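Local atomic coordinates of putative cytoplasmic protein (Salmonella enterica subsp. enterica serovar Typhimurium, PDB entry 4IQN), a protein that is of unknown function, a putative cytoplasmic protein belonging to a family whose role has not been established. Residues 39-44 with 120-125. Residues are numbered along the deposited sequence; the frame is centred on the assembly and turned at random.
Sequences KYRDPQ and PRLPAL
Tyr40 and Pro123 face each other in a single backbone bridge, their CA atoms 4.3 Å apart, joining the loop that follows strand 36-38 to the run leading into edge strand 124-128. Two main-chain hydrogen bonds flank it: Ala124 N gives to Lys39 O at 3.0 Å, and Arg41 N gives to Leu122 O at 2.9 Å, the latter almost straight (178°). Proline suits the bridge position because the bonds on its own side use Leu122 O and Ala124 N, and neither needs an N-H from Pro123. The small CB of Ala124 fits close against Tyr40 O, at 3.6 Å.

Arg41 supplies most of the side-chain contact. Its CG lies anti to the backbone N (chi1 -174°), and bends at chi2 and chi3 then bring the chain round to Pro123 O. The guanidinium grips this carbonyl side-on: NE and NH2 each reach Pro123 O at 2.9 Å, both bonds bent to about 135° because they converge on a single oxygen. Leucines sandwich the flat group, CB of Leu122 over the centre of one face and CD1 of Leu125 toward the rim of the other. Their aliphatic carbons suit this place, packing against the faces without competing for the N-H groups.

Tyr40 turns the C-H edge of its ring to the carbonyl oxygens of Arg121 and Leu122, a fitting approach for an aromatic ring, with CD1 3.5 Å from Leu122 O; Lys39 CG lies against one face. A water accepts from Asp42 N and donates to Leu122 O, with a weak bond to Pro120 O, extending the link past the bridge.

Arg41 NH2 also forms a salt bridge with Glu210, whose carboxylate probably offsets the cost of burying that charge, and the pairing ties three separate parts of the chain together.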
# COMPACT_ATOMS: atom_id res chain seq x y z
N LYS C 39 -11.18 -7.81 -1.01
CA LYS C 39 -10.84 -7.59 -2.45
C LYS C 39 -11.21 -6.19 -2.90
O LYS C 39 -10.55 -5.62 -3.80
CB LYS C 39 -11.50 -8.61 -3.37
CG LYS C 39 -11.00 -8.53 -4.83
CD LYS C 39 -11.24 -9.76 -5.65
CE LYS C 39 -10.72 -9.56 -7.09
NZ LYS C 39 -10.82 -10.81 -7.88
N TYR C 40 -12.25 -5.64 -2.29
CA TYR C 40 -12.81 -4.39 -2.76
C TYR C 40 -12.76 -3.31 -1.70
O TYR C 40 -12.67 -3.57 -0.50
CB TYR C 40 -14.26 -4.58 -3.26
CG TYR C 40 -14.32 -5.48 -4.43
CD1 TYR C 40 -13.93 -5.04 -5.68
CD2 TYR C 40 -14.70 -6.83 -4.29
CE1 TYR C 40 -13.95 -5.90 -6.76
CE2 TYR C 40 -14.74 -7.69 -5.37
CZ TYR C 40 -14.36 -7.22 -6.60
OH TYR C 40 -14.39 -8.07 -7.68
N ARG C 41 -12.80 -2.07 -2.19
CA ARG C 41 -12.84 -0.89 -1.36
C ARG C 41 -14.09 -0.79 -0.47
O ARG C 41 -14.02 -0.33 0.69
CB ARG C 41 -12.75 0.32 -2.32
CG ARG C 41 -12.63 1.72 -1.74
CD ARG C 41 -11.24 2.27 -1.52
NE ARG C 41 -10.29 1.84 -2.52
CZ ARG C 41 -9.87 2.55 -3.59
NH1 ARG C 41 -10.27 3.77 -3.81
NH2 ARG C 41 -9.03 1.98 -4.43
N ASP C 42 -15.23 -1.19 -1.00
CA ASP C 42 -16.51 -0.94 -0.32
C ASP C 42 -16.59 -1.76 0.97
O ASP C 42 -16.54 -2.99 0.91
CB ASP C 42 -17.65 -1.34 -1.22
CG ASP C 42 -19.01 -1.08 -0.62
OD1 ASP C 42 -19.19 -0.83 0.60
OD2 ASP C 42 -19.93 -1.13 -1.41
N PRO C 43 -16.74 -1.07 2.13
CA PRO C 43 -16.75 -1.83 3.37
C PRO C 43 -17.82 -2.91 3.42
O PRO C 43 -17.69 -3.86 4.19
CB PRO C 43 -17.08 -0.80 4.45
CG PRO C 43 -16.68 0.51 3.88
CD PRO C 43 -16.83 0.38 2.37
N GLN C 44 -18.89 -2.76 2.66
CA GLN C 44 -20.00 -3.72 2.73
C GLN C 44 -19.84 -4.90 1.80
O GLN C 44 -20.62 -5.83 1.86
CB GLN C 44 -21.32 -3.00 2.48
CG GLN C 44 -21.73 -2.11 3.67
CD GLN C 44 -23.11 -1.53 3.50
OE1 GLN C 44 -23.55 -1.28 2.39
NE2 GLN C 44 -23.79 -1.30 4.61
N PRO C 120 -18.36 0.64 -7.12
CA PRO C 120 -18.20 -0.69 -6.54
C PRO C 120 -17.11 -1.59 -7.13
O PRO C 120 -16.82 -2.65 -6.57
CB PRO C 120 -19.59 -1.31 -6.73
CG PRO C 120 -20.11 -0.67 -7.94
CD PRO C 120 -19.63 0.75 -7.86
N ARG C 121 -16.54 -1.18 -8.29
CA ARG C 121 -15.37 -1.86 -8.83
C ARG C 121 -14.03 -1.54 -8.15
O ARG C 121 -13.05 -2.22 -8.37
CB ARG C 121 -15.23 -1.50 -10.33
CG ARG C 121 -16.39 -1.99 -11.17
CD ARG C 121 -16.32 -1.40 -12.57
NE ARG C 121 -16.81 -0.04 -12.55
CZ ARG C 121 -16.83 0.76 -13.61
NH1 ARG C 121 -16.38 0.32 -14.78
NH2 ARG C 121 -17.31 1.98 -13.51
N LEU C 122 -13.98 -0.48 -7.35
CA LEU C 122 -12.74 -0.02 -6.78
C LEU C 122 -12.08 -1.10 -5.90
O LEU C 122 -12.77 -1.77 -5.08
CB LEU C 122 -12.92 1.28 -6.01
CG LEU C 122 -13.20 2.54 -6.81
CD1 LEU C 122 -13.67 3.66 -5.90
CD2 LEU C 122 -11.96 2.89 -7.62
N PRO C 123 -10.78 -1.30 -6.10
CA PRO C 123 -10.11 -2.35 -5.37
C PRO C 123 -9.77 -1.93 -3.93
O PRO C 123 -9.67 -0.75 -3.63
CB PRO C 123 -8.85 -2.57 -6.16
CG PRO C 123 -8.56 -1.23 -6.75
CD PRO C 123 -9.89 -0.66 -7.10
N ALA C 124 -9.59 -2.91 -3.05
CA ALA C 124 -9.10 -2.61 -1.71
C ALA C 124 -7.70 -2.02 -1.73
O ALA C 124 -6.93 -2.19 -2.68
CB ALA C 124 -9.12 -3.88 -0.85
N LEU C 125 -7.35 -1.34 -0.63
CA LEU C 125 -6.03 -0.79 -0.44
C LEU C 125 -5.48 -1.25 0.91
O LEU C 125 -6.25 -1.32 1.89
CB LEU C 125 -6.07 0.74 -0.45
CG LEU C 125 -6.70 1.46 -1.61
CD1 LEU C 125 -6.85 2.95 -1.33
CD2 LEU C 125 -5.83 1.20 -2.82
O HOH W 1 -15.39 -1.35 -4.14